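Side-chain contacts in protein Thf1 (Thermosynechococcus elongatus, PDB 5MJR), which associates with the FtsH protease complex involved in photosystem II repair and may take part in photosynthetic membrane biogenesis: residues Q116-R121 with L127-S132; F69-V74 with L156-Q161; V74-Q79 with Y148-A153; L97-A100 with N104-Q107; A30-A33 with P38-S41. All blocks are in the same frame, centred on the assembly; numbering follows the deposited sequence.

Contact 1. Residues Q116-R121 with L127-S132; sequences QQYQGR and LDELNS
Glu129 reaches over from helix 123-131 and sets OE1 at the edge of the Arg121 guanidinium. The planes of the two flat groups are 18° apart, close to parallel. The salt bridge is long, with Arg121 NH1 at 3.6 Å from Glu129 OE1. Two waters fill in. Each accepts from Arg121 NH1 and donates to Glu129 OE1, and both lie in the guanidinium plane. Water 1 is 2.8 Å from Arg121 NH1, and water 2 is 2.7 Å from Glu129 OE1. The Arg121 chain is extended from CG to NE and runs back over its own turn. There CD1 of Tyr118 lies over the centre of one guanidinium face, 3.5 Å from its plane. Arg121 NH2 also donates to Gln117 O at 2.9 Å, from above the carbonyl plane. Glu129 OE2 is bonded to Ser136 OG, which also meets Tyr118 OH, so both carboxylate oxygens have partners. With an alanine in place of Arg121, Glu129 OE1 and its two waters would probably lose their cationic mate, and Tyr118 CD1 the flat group over it. This is a water-bridged ion pair. It ties a type II beta turn, Tyr118 to Arg121, to the helix that follows.

Contact 2. Residues F69-V74 with L156-Q161; sequences FALGVV and LYAFLQ
Leu71 carries CG anti to the backbone N (chi1 -177°), and chi2 of 59° spreads its two methyls toward helix 150-162. Both methyls and the branch carbon then lie round one small group, the methyl of Ala158. Leu71 CG is 3.9 Å from Ala158 CB, and Leu71 CD1 stands at 4.0 Å from the same CB. The other methyl goes further along the helix. Leu71 CD2 comes to 3.7 Å from the backbone N of Phe159, and this CD2 lies 4.1 Å from Phe159 CB. The Phe159 ring takes no part here. With chi1 at 160° it turns away from helix 67-80 and meets Trp115. The small alanine is consistent with the close backbones: the CA atoms of Leu71 and Ala158 are 7.3 Å apart. No hydrogen bond crosses the interface, and all the touching atoms of the side chains are carbon. Trp115 and Ala112 also touch Leu71, so its side chain is enclosed from more than these two helices. Cutting Leu71 back to an alanine is likely to open a gap beside the Ala158 methyl and to uncover the Phe159 backbone N on this side. The contact is a leucine packed against a small residue between helix 67-80 and helix 150-162, near the centre of an all-helical fold.

Contact 3. Residues V74-Q79 with Y148-A153; sequences VTAFDQ and YSRLHA
Ala76 points its CB from helix 67-80 toward the first turn of helix 150-162, where two longer side chains lie against each other. The nearer is Leu151, whose CD2 is 4.1 Å from Ala76 CB. Its CG is anti to the carbonyl carbon (chi1 -65°), which brings CD2 within contact of Ala76. Arg150 comes in beside it. Its guanidinium lies against Leu151, with CD2 of Leu151 3.6 Å from the guanidinium plane and offset toward the rim. The same group meets Ala76 obliquely, NH1 of Arg150 standing 4.3 Å from Ala76 CB. One leucine methyl thus touches both the alanine and the flat face of the arginine. The turn that bears these side chains is fixed by a capping box. Ser149 is the N-cap, and its OG accepts from Leu151 N at 2.9 Å. In return Ser149 N donates to His152 ND1, also at 2.9 Å, nearly in the plane of the imidazole. The polar end of Arg150 looks elsewhere, since NH2 makes a salt bridge with Glu53 of helix 41-58. Across the contact itself there is neither hydrogen bond nor ion pair. The contact is apolar and lies beside a charge that is paired with Glu53 on a third helix; the guanidinium offers Leu151 its face and Ala76 an oblique approach.

Contact 4. Residues L97-A100 with N104-Q107; sequences LCVA and NPQQ
Asn104 starts the second segment, and its backbone C lies 4.3 Å from Cys98 CB. Its side chain points away from helix 90-100 and caps the next helix instead. OD1 of Asn104 accepts from Gln106 N at 2.9 Å and from Gln107 N at 3.3 Å. Both bonds are weak, the first because it is bent (127°). Pro105 follows and carries most of the contact. Its ring is set against Cys98, with Pro105 CD 3.7 Å from Cys98 CB. The thiol group sits further along the proline. SG is anti to the carbonyl carbon of Cys98 (chi1 -70°), which puts it 3.7 Å from Pro105 CA and 3.9 Å from Pro105 CB. Val99 adds a lighter touch on the same ring, its CG1 being 4.1 Å from Pro105 CD. Proline suits this first helical position, where the missing N-H costs no helix bond. Gln106 and Gln107 contribute their backbone N-H groups to the cap, while the side-chain NE2 of Gln106 bonds to Glu110 a turn later. No hydrogen bond joins the two segments. The contact closes a short link between consecutive helices, the end of helix 90-100 and the start of helix 105-113. Phe94 and His95 extend the cover over Pro105. Leu97 packs on helix 41-58, and Ala100 on helix 24-34.

Contact 5. Residues A30-A33 with P38-S41; sequences AFYA and PIHS
Ile39 has the most surface buried here, and one methyl, CD1, does the touching. It approaches Phe31 and Tyr32, neighbours on helix 24-34, from the loop that leads to helix 41-58. The chain of Ile39 is stretched out, chi2 being 170°, so CD1 is carried well clear of its own backbone. The CA atoms nearest across the contact, Tyr32 and Pro38, are still 9.6 Å apart. Only side-chain ends meet.

Phe31 comes second. Its side chain and that of Ile39 arrive from opposite directions, and the methyl meets the ring at the edge, in its plane. Ile39 CD1 is 3.7 Å from Phe31 CE2 and 3.8 Å from Phe31 CZ. With CG anti to the backbone N (chi1 174°), the phenyl ring runs out between helices. Ile47 and Leu51 of helix 41-58 touch it, as do Ile93 and Ala96 of helix 90-100.

Tyr32 has the smallest share of the three. Its CE1 stands 4.4 Å from Ile39 CD1, at an oblique angle to the ring. Phe31 CD2 lies 3.6 Å from the plane of the Tyr32 ring, over its centre, so the edge of the Phe31 ring lies on a face of the Tyr32 ring. The hydroxyl has a partner beyond the contact, since Tyr32 OH is hydrogen-bonded to Glu48 OE2.

Between the segments everything is carbon against carbon. The contact is therefore hydrophobic, sealing a loop against the helix before it, while the one polar end among the three side chains is satisfied by helix 41-58.

In the fold
Contacts 2 and 3 lie nearest the centre of the chain and belong to one interface, helix 67-80 against helix 150-162. Their centres are 6 Å apart, they share Val74, and Phe69 CE1 packs on Leu151 CD1 at 3.8 Å. Contact 1 joins this core on one side, where Tyr118 CB is 3.8 Å from Phe159 CE1. Contacts 4 and 5 form the other end. They touch through Leu97 and Ala100 on Phe31, with Ala100 CB 3.6 Å from Phe31 N. Contact 4 comes within about 5 Å of contacts 2 and 3, nearest atoms, without touching them. Contacts 1 and 5 are farthest apart, about 39 Å between centres, on opposite sides of the chain's centre.

Contact 1. Residues Q116-R121 with L127-S132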
# COMPACT_ATOMS: atom_id res chain seq x y z
N GLN A 116 8.01 -3.61 -10.27
CA GLN A 116 7.74 -4.06 -11.64
C GLN A 116 8.85 -4.91 -12.20
O GLN A 116 8.64 -5.64 -13.17
CB GLN A 116 7.44 -2.89 -12.52
CG GLN A 116 6.11 -2.21 -12.16
CD GLN A 116 5.87 -0.92 -12.79
OE1 GLN A 116 6.40 -0.63 -13.83
NE2 GLN A 116 5.03 -0.05 -12.12
N GLN A 117 10.04 -4.89 -11.57
CA GLN A 117 11.12 -5.74 -12.06
C GLN A 117 10.77 -7.20 -11.89
O GLN A 117 11.40 -8.01 -12.55
CB GLN A 117 12.39 -5.47 -11.36
CG GLN A 117 12.36 -5.79 -9.90
CD GLN A 117 13.58 -5.41 -9.15
OE1 GLN A 117 13.62 -4.31 -8.45
NE2 GLN A 117 14.57 -6.19 -9.34
N TYR A 118 9.78 -7.56 -11.10
CA TYR A 118 9.34 -8.96 -10.90
C TYR A 118 8.31 -9.44 -11.88
O TYR A 118 7.86 -10.58 -11.78
CB TYR A 118 8.96 -9.22 -9.44
CG TYR A 118 10.05 -8.81 -8.48
CD1 TYR A 118 11.24 -9.48 -8.35
CD2 TYR A 118 9.89 -7.69 -7.63
CE1 TYR A 118 12.21 -9.10 -7.52
CE2 TYR A 118 10.87 -7.31 -6.79
CZ TYR A 118 12.07 -8.00 -6.72
OH TYR A 118 13.05 -7.53 -5.87
N GLN A 119 7.93 -8.55 -12.82
CA GLN A 119 6.88 -8.88 -13.74
C GLN A 119 7.06 -10.23 -14.47
O GLN A 119 8.17 -10.50 -14.98
CB GLN A 119 6.81 -7.77 -14.80
CG GLN A 119 5.41 -7.44 -15.28
CD GLN A 119 5.35 -6.01 -15.88
OE1 GLN A 119 5.90 -5.85 -16.95
NE2 GLN A 119 4.80 -4.96 -15.13
N GLY A 120 6.00 -11.08 -14.40
CA GLY A 120 5.91 -12.38 -15.15
C GLY A 120 6.35 -13.65 -14.46
O GLY A 120 5.85 -14.76 -14.80
N ARG A 121 7.13 -13.46 -13.41
CA ARG A 121 7.76 -14.58 -12.72
C ARG A 121 6.81 -15.46 -12.05
O ARG A 121 5.74 -15.01 -11.51
CB ARG A 121 8.82 -14.11 -11.73
CG ARG A 121 9.92 -13.30 -12.33
CD ARG A 121 10.97 -12.94 -11.27
NE ARG A 121 11.71 -11.76 -11.73
CZ ARG A 121 12.77 -11.24 -11.15
NH1 ARG A 121 13.40 -11.78 -10.12
NH2 ARG A 121 13.19 -10.05 -11.63
N LEU A 127 10.10 -17.61 -4.43
CA LEU A 127 10.38 -18.42 -3.24
C LEU A 127 11.90 -18.77 -3.22
O LEU A 127 12.50 -18.71 -2.18
CB LEU A 127 9.53 -19.66 -3.25
CG LEU A 127 8.01 -19.49 -3.17
CD1 LEU A 127 7.19 -20.76 -3.37
CD2 LEU A 127 7.59 -18.88 -1.84
N ASP A 128 12.47 -19.12 -4.37
CA ASP A 128 13.87 -19.46 -4.41
C ASP A 128 14.76 -18.24 -3.96
O ASP A 128 15.71 -18.38 -3.20
CB ASP A 128 14.29 -19.86 -5.80
CG ASP A 128 13.84 -21.25 -6.19
OD1 ASP A 128 13.44 -22.01 -5.25
OD2 ASP A 128 13.94 -21.58 -7.41
N GLU A 129 14.37 -17.02 -4.40
CA GLU A 129 15.11 -15.83 -4.02
C GLU A 129 14.96 -15.54 -2.52
O GLU A 129 15.94 -15.25 -1.81
CB GLU A 129 14.66 -14.68 -4.88
CG GLU A 129 15.57 -13.55 -4.74
CD GLU A 129 15.37 -12.35 -5.73
OE1 GLU A 129 14.72 -12.47 -6.82
OE2 GLU A 129 15.98 -11.32 -5.43
N LEU A 130 13.75 -15.68 -1.98
CA LEU A 130 13.56 -15.54 -0.53
C LEU A 130 14.41 -16.59 0.24
O LEU A 130 15.07 -16.27 1.23
CB LEU A 130 12.13 -15.60 -0.16
CG LEU A 130 11.26 -14.41 -0.64
CD1 LEU A 130 9.78 -14.74 -0.56
CD2 LEU A 130 11.56 -13.17 0.15
N ASN A 131 14.33 -17.83 -0.25
CA ASN A 131 14.99 -18.92 0.48
C ASN A 131 16.55 -18.82 0.40
O ASN A 131 17.24 -19.53 1.12
CB ASN A 131 14.44 -20.22 -0.06
CG ASN A 131 13.07 -20.49 0.47
OD1 ASN A 131 12.73 -20.07 1.58
ND2 ASN A 131 12.32 -21.25 -0.27
N SER A 132 17.09 -18.09 -0.53
CA SER A 132 18.56 -17.85 -0.65
C SER A 132 19.05 -17.07 0.54
O SER A 132 20.27 -17.02 0.76
CB SER A 132 18.80 -16.99 -1.96
OG SER A 132 18.54 -15.46 -1.69
O HOH W 1 15.41 -10.51 -8.63
O HOH W 2 13.08 -14.11 -8.27

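Contact 2. Residues F69-V74 with L156-Q161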
# COMPACT_ATOMS: atom_id res chain seq x y z
N PHE A 69 5.33 -0.99 2.20
CA PHE A 69 4.39 0.06 2.58
C PHE A 69 4.15 1.06 1.45
O PHE A 69 2.98 1.40 1.22
CB PHE A 69 4.96 0.75 3.82
CG PHE A 69 4.18 1.98 4.28
CD1 PHE A 69 3.05 1.89 4.96
CD2 PHE A 69 4.67 3.20 3.91
CE1 PHE A 69 2.35 3.10 5.32
CE2 PHE A 69 4.08 4.38 4.28
CZ PHE A 69 2.94 4.29 4.98
N ALA A 70 5.19 1.47 0.77
CA ALA A 70 5.01 2.37 -0.35
C ALA A 70 4.06 1.84 -1.37
O ALA A 70 3.13 2.51 -1.86
CB ALA A 70 6.32 2.77 -0.99
N LEU A 71 4.27 0.57 -1.75
CA LEU A 71 3.42 -0.07 -2.72
C LEU A 71 1.98 -0.14 -2.22
O LEU A 71 1.03 0.08 -2.98
CB LEU A 71 3.95 -1.43 -3.15
CG LEU A 71 3.17 -2.17 -4.25
CD1 LEU A 71 3.09 -1.41 -5.50
CD2 LEU A 71 3.81 -3.54 -4.42
N GLY A 72 1.78 -0.46 -0.94
CA GLY A 72 0.47 -0.50 -0.42
C GLY A 72 -0.26 0.84 -0.42
O GLY A 72 -1.44 0.91 -0.78
N VAL A 73 0.44 1.93 -0.06
CA VAL A 73 -0.17 3.27 -0.07
C VAL A 73 -0.54 3.65 -1.48
O VAL A 73 -1.67 4.14 -1.76
CB VAL A 73 0.79 4.29 0.53
CG1 VAL A 73 0.32 5.75 0.32
CG2 VAL A 73 0.98 4.06 1.98
N VAL A 74 0.40 3.47 -2.42
CA VAL A 74 0.13 3.84 -3.82
C VAL A 74 -1.03 3.04 -4.37
O VAL A 74 -1.92 3.58 -5.04
CB VAL A 74 1.40 3.63 -4.67
CG1 VAL A 74 1.12 3.67 -6.16
CG2 VAL A 74 2.42 4.71 -4.32
N LEU A 156 1.44 -6.39 -0.66
CA LEU A 156 1.74 -7.78 -1.07
C LEU A 156 0.87 -8.19 -2.27
O LEU A 156 1.37 -8.74 -3.23
CB LEU A 156 1.57 -8.73 0.09
CG LEU A 156 1.81 -10.18 -0.20
CD1 LEU A 156 3.24 -10.48 -0.59
CD2 LEU A 156 1.36 -11.08 0.89
N TYR A 157 -0.42 -7.90 -2.21
CA TYR A 157 -1.31 -8.25 -3.31
C TYR A 157 -0.90 -7.60 -4.61
O TYR A 157 -0.87 -8.26 -5.68
CB TYR A 157 -2.74 -7.87 -2.91
CG TYR A 157 -3.70 -8.30 -3.98
CD1 TYR A 157 -4.16 -9.58 -4.12
CD2 TYR A 157 -4.23 -7.34 -4.83
CE1 TYR A 157 -5.14 -9.87 -5.05
CE2 TYR A 157 -5.18 -7.63 -5.81
CZ TYR A 157 -5.60 -8.92 -5.93
OH TYR A 157 -6.57 -9.20 -6.88
N ALA A 158 -0.52 -6.33 -4.55
CA ALA A 158 -0.07 -5.66 -5.77
C ALA A 158 1.17 -6.25 -6.36
O ALA A 158 1.30 -6.39 -7.56
CB ALA A 158 0.12 -4.15 -5.52
N PHE A 159 2.10 -6.65 -5.47
CA PHE A 159 3.26 -7.39 -5.97
C PHE A 159 2.88 -8.70 -6.60
O PHE A 159 3.39 -9.00 -7.71
CB PHE A 159 4.20 -7.61 -4.76
CG PHE A 159 5.19 -8.73 -4.96
CD1 PHE A 159 6.10 -8.73 -6.03
CD2 PHE A 159 5.22 -9.81 -4.14
CE1 PHE A 159 7.00 -9.76 -6.20
CE2 PHE A 159 6.09 -10.88 -4.34
CZ PHE A 159 6.96 -10.84 -5.37
N LEU A 160 2.01 -9.44 -5.97
CA LEU A 160 1.65 -10.74 -6.50
C LEU A 160 1.00 -10.59 -7.86
O LEU A 160 1.15 -11.50 -8.72
CB LEU A 160 0.76 -11.48 -5.50
CG LEU A 160 1.39 -11.91 -4.21
CD1 LEU A 160 0.36 -12.41 -3.26
CD2 LEU A 160 2.57 -12.83 -4.39
N GLN A 161 0.26 -9.51 -8.05
CA GLN A 161 -0.31 -9.25 -9.34
C GLN A 161 0.70 -9.07 -10.52
O GLN A 161 0.28 -9.28 -11.64
CB GLN A 161 -1.21 -8.08 -9.29
CG GLN A 161 -2.51 -8.24 -8.55
CD GLN A 161 -3.40 -6.98 -8.62
OE1 GLN A 161 -3.11 -5.93 -8.05
NE2 GLN A 161 -4.48 -7.09 -9.31

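Contact 3. Residues V74-Q79 with Y148-A153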
# COMPACT_ATOMS: atom_id res chain seq x y z
N VAL A 74 0.40 3.47 -2.42
CA VAL A 74 0.13 3.84 -3.82
C VAL A 74 -1.03 3.04 -4.37
O VAL A 74 -1.92 3.58 -5.04
CB VAL A 74 1.40 3.63 -4.67
CG1 VAL A 74 1.12 3.67 -6.16
CG2 VAL A 74 2.42 4.71 -4.32
N THR A 75 -1.04 1.75 -4.06
CA THR A 75 -2.14 0.84 -4.59
C THR A 75 -3.47 1.25 -4.00
O THR A 75 -4.47 1.32 -4.75
CB THR A 75 -1.76 -0.64 -4.24
OG1 THR A 75 -0.55 -0.97 -4.91
CG2 THR A 75 -2.85 -1.57 -4.71
N ALA A 76 -3.53 1.39 -2.67
CA ALA A 76 -4.79 1.71 -2.01
C ALA A 76 -5.34 3.08 -2.57
O ALA A 76 -6.55 3.21 -2.86
CB ALA A 76 -4.67 1.78 -0.54
N PHE A 77 -4.45 4.08 -2.61
CA PHE A 77 -4.83 5.38 -3.11
C PHE A 77 -5.34 5.24 -4.54
O PHE A 77 -6.43 5.74 -4.88
CB PHE A 77 -3.63 6.34 -3.04
CG PHE A 77 -3.93 7.72 -3.58
CD1 PHE A 77 -3.77 8.00 -4.84
CD2 PHE A 77 -4.37 8.71 -2.68
CE1 PHE A 77 -4.02 9.35 -5.34
CE2 PHE A 77 -4.62 10.01 -3.16
CZ PHE A 77 -4.48 10.29 -4.45
N ASP A 78 -4.56 4.61 -5.41
CA ASP A 78 -4.95 4.52 -6.81
C ASP A 78 -6.30 3.80 -6.98
O ASP A 78 -7.10 4.21 -7.81
CB ASP A 78 -3.93 3.77 -7.60
CG ASP A 78 -2.66 4.57 -7.93
OD1 ASP A 78 -2.53 5.77 -7.57
OD2 ASP A 78 -1.68 3.88 -8.39
N GLN A 79 -6.57 2.78 -6.16
CA GLN A 79 -7.82 2.01 -6.26
C GLN A 79 -8.97 2.83 -5.82
O GLN A 79 -9.98 2.91 -6.57
CB GLN A 79 -7.72 0.71 -5.45
CG GLN A 79 -8.92 -0.22 -5.56
CD GLN A 79 -10.22 0.22 -4.93
OE1 GLN A 79 -10.29 0.70 -3.82
NE2 GLN A 79 -11.35 -0.07 -5.72
N TYR A 148 2.94 -4.17 11.69
CA TYR A 148 2.17 -4.54 10.53
C TYR A 148 0.93 -3.65 10.35
O TYR A 148 0.23 -3.38 11.34
CB TYR A 148 1.73 -6.00 10.67
CG TYR A 148 0.68 -6.45 9.66
CD1 TYR A 148 1.02 -6.86 8.41
CD2 TYR A 148 -0.68 -6.40 9.97
CE1 TYR A 148 0.07 -7.18 7.48
CE2 TYR A 148 -1.67 -6.72 9.05
CZ TYR A 148 -1.30 -7.14 7.81
OH TYR A 148 -2.22 -7.48 6.89
N SER A 149 0.69 -3.28 9.11
CA SER A 149 -0.51 -2.54 8.66
C SER A 149 -1.22 -3.36 7.60
O SER A 149 -0.57 -4.01 6.75
CB SER A 149 -0.02 -1.20 8.06
OG SER A 149 -1.09 -0.47 7.43
N ARG A 150 -2.53 -3.15 7.49
CA ARG A 150 -3.24 -3.66 6.30
C ARG A 150 -2.66 -3.16 5.03
O ARG A 150 -2.80 -3.77 3.98
CB ARG A 150 -4.75 -3.31 6.43
CG ARG A 150 -5.05 -1.88 6.34
CD ARG A 150 -5.50 -1.49 4.93
NE ARG A 150 -5.64 -0.06 4.80
CZ ARG A 150 -6.21 0.55 3.75
NH1 ARG A 150 -6.68 -0.17 2.71
NH2 ARG A 150 -6.15 1.87 3.70
N LEU A 151 -2.02 -1.96 5.06
CA LEU A 151 -1.32 -1.49 3.86
C LEU A 151 -0.23 -2.42 3.37
O LEU A 151 0.02 -2.46 2.17
CB LEU A 151 -0.85 -0.03 4.06
CG LEU A 151 -1.91 1.05 4.21
CD1 LEU A 151 -1.34 2.29 4.83
CD2 LEU A 151 -2.53 1.28 2.87
N HIS A 152 0.42 -3.13 4.29
CA HIS A 152 1.41 -4.08 3.82
C HIS A 152 0.75 -5.29 3.13
O HIS A 152 1.31 -5.80 2.17
CB HIS A 152 2.14 -4.62 5.05
CG HIS A 152 2.98 -3.61 5.73
ND1 HIS A 152 2.76 -3.28 7.04
CD2 HIS A 152 4.06 -2.90 5.29
CE1 HIS A 152 3.72 -2.39 7.36
NE2 HIS A 152 4.51 -2.12 6.31
N ALA A 153 -0.47 -5.66 3.54
CA ALA A 153 -1.27 -6.66 2.82
C ALA A 153 -1.63 -6.23 1.40
O ALA A 153 -1.51 -6.93 0.46
CB ALA A 153 -2.51 -7.10 3.57

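Contact 4. Residues L97-A100 with N104-Q107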
# COMPACT_ATOMS: atom_id res chain seq x y z
N LEU A 97 -0.94 14.59 -0.00
CA LEU A 97 -1.08 13.55 1.00
C LEU A 97 0.34 13.17 1.50
O LEU A 97 0.57 13.09 2.70
CB LEU A 97 -1.77 12.33 0.36
CG LEU A 97 -1.99 11.17 1.39
CD1 LEU A 97 -3.45 10.72 1.42
CD2 LEU A 97 -1.29 10.04 0.80
N CYS A 98 1.27 12.97 0.60
CA CYS A 98 2.59 12.53 1.05
C CYS A 98 3.34 13.60 1.82
O CYS A 98 3.90 13.34 2.91
CB CYS A 98 3.42 12.06 -0.15
SG CYS A 98 2.83 10.51 -0.85
N VAL A 99 3.33 14.84 1.30
CA VAL A 99 4.05 15.89 2.01
C VAL A 99 3.43 16.16 3.36
O VAL A 99 4.17 16.44 4.34
CB VAL A 99 4.29 17.15 1.16
CG1 VAL A 99 5.03 16.88 -0.10
CG2 VAL A 99 3.09 17.88 0.86
N ALA A 100 2.10 16.05 3.48
CA ALA A 100 1.44 16.23 4.77
C ALA A 100 1.89 15.20 5.82
O ALA A 100 1.84 15.47 7.03
CB ALA A 100 -0.04 16.17 4.60
N ASN A 104 7.83 11.70 0.87
CA ASN A 104 8.20 12.21 -0.45
C ASN A 104 7.43 11.46 -1.50
O ASN A 104 7.66 10.25 -1.64
CB ASN A 104 9.73 12.10 -0.65
CG ASN A 104 10.18 12.63 -1.96
OD1 ASN A 104 9.44 12.63 -2.95
ND2 ASN A 104 11.44 13.03 -2.04
N PRO A 105 6.48 12.11 -2.16
CA PRO A 105 5.63 11.37 -3.12
C PRO A 105 6.47 10.69 -4.21
O PRO A 105 6.06 9.61 -4.69
CB PRO A 105 4.67 12.47 -3.68
CG PRO A 105 5.42 13.76 -3.42
CD PRO A 105 6.21 13.57 -2.13
N GLN A 106 7.56 11.30 -4.64
CA GLN A 106 8.40 10.73 -5.65
C GLN A 106 9.10 9.49 -5.14
O GLN A 106 9.27 8.51 -5.91
CB GLN A 106 9.42 11.69 -6.23
CG GLN A 106 10.14 11.24 -7.44
CD GLN A 106 9.27 10.87 -8.61
OE1 GLN A 106 8.15 11.34 -8.77
NE2 GLN A 106 9.83 10.05 -9.51
N GLN A 107 9.51 9.47 -3.90
CA GLN A 107 10.10 8.24 -3.30
C GLN A 107 9.04 7.16 -3.25
O GLN A 107 9.31 6.00 -3.62
CB GLN A 107 10.66 8.49 -1.91
CG GLN A 107 11.29 7.25 -1.27
CD GLN A 107 11.87 7.44 0.08
OE1 GLN A 107 11.73 8.50 0.71
NE2 GLN A 107 12.51 6.41 0.61

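Contact 5. Residues A30-A33 with P38-S41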
# COMPACT_ATOMS: atom_id res chain seq x y z
N ALA A 30 -1.81 20.58 6.85
CA ALA A 30 -0.77 20.54 5.85
C ALA A 30 -1.32 20.06 4.48
O ALA A 30 -0.98 20.57 3.43
CB ALA A 30 0.44 19.76 6.32
N PHE A 31 -2.15 19.04 4.57
CA PHE A 31 -2.78 18.52 3.37
C PHE A 31 -3.59 19.58 2.63
O PHE A 31 -3.42 19.83 1.42
CB PHE A 31 -3.64 17.32 3.68
CG PHE A 31 -4.44 16.80 2.47
CD1 PHE A 31 -3.85 16.08 1.50
CD2 PHE A 31 -5.76 17.19 2.29
CE1 PHE A 31 -4.50 15.71 0.37
CE2 PHE A 31 -6.43 16.81 1.15
CZ PHE A 31 -5.78 16.04 0.16
N TYR A 32 -4.47 20.26 3.39
CA TYR A 32 -5.35 21.28 2.79
C TYR A 32 -4.68 22.56 2.41
O TYR A 32 -5.21 23.28 1.56
CB TYR A 32 -6.54 21.51 3.71
CG TYR A 32 -7.51 20.31 3.71
CD1 TYR A 32 -8.25 19.97 2.57
CD2 TYR A 32 -7.75 19.56 4.82
CE1 TYR A 32 -9.12 18.90 2.50
CE2 TYR A 32 -8.67 18.45 4.79
CZ TYR A 32 -9.36 18.18 3.65
OH TYR A 32 -10.21 17.09 3.62
N ALA A 33 -3.50 22.80 2.98
CA ALA A 33 -2.63 23.94 2.55
C ALA A 33 -1.96 23.60 1.17
O ALA A 33 -1.74 24.53 0.37
CB ALA A 33 -1.60 24.25 3.59
N PRO A 38 -11.33 22.14 -4.40
CA PRO A 38 -12.36 21.35 -3.77
C PRO A 38 -12.24 19.86 -3.98
O PRO A 38 -11.91 19.44 -5.10
CB PRO A 38 -13.65 21.92 -4.46
CG PRO A 38 -13.30 23.24 -4.88
CD PRO A 38 -11.89 23.21 -5.26
N ILE A 39 -12.53 19.11 -2.94
CA ILE A 39 -12.59 17.63 -3.02
C ILE A 39 -13.99 17.17 -2.58
O ILE A 39 -14.46 17.54 -1.49
CB ILE A 39 -11.57 16.94 -2.08
CG1 ILE A 39 -10.14 17.42 -2.44
CG2 ILE A 39 -11.70 15.42 -2.15
CD1 ILE A 39 -9.12 16.98 -1.41
N HIS A 40 -14.66 16.37 -3.40
CA HIS A 40 -15.99 15.92 -3.02
C HIS A 40 -16.02 15.22 -1.71
O HIS A 40 -15.06 14.45 -1.39
CB HIS A 40 -16.55 15.00 -4.13
CG HIS A 40 -17.98 14.74 -4.01
ND1 HIS A 40 -18.49 13.76 -3.22
CD2 HIS A 40 -19.05 15.40 -4.58
CE1 HIS A 40 -19.82 13.87 -3.22
NE2 HIS A 40 -20.16 14.84 -4.06
N SER A 41 -17.04 15.37 -0.91
CA SER A 41 -17.18 14.67 0.38
C SER A 41 -16.93 13.18 0.38
O SER A 41 -16.38 12.66 1.33
CB SER A 41 -18.56 14.97 1.06
OG SER A 41 -19.57 14.65 0.21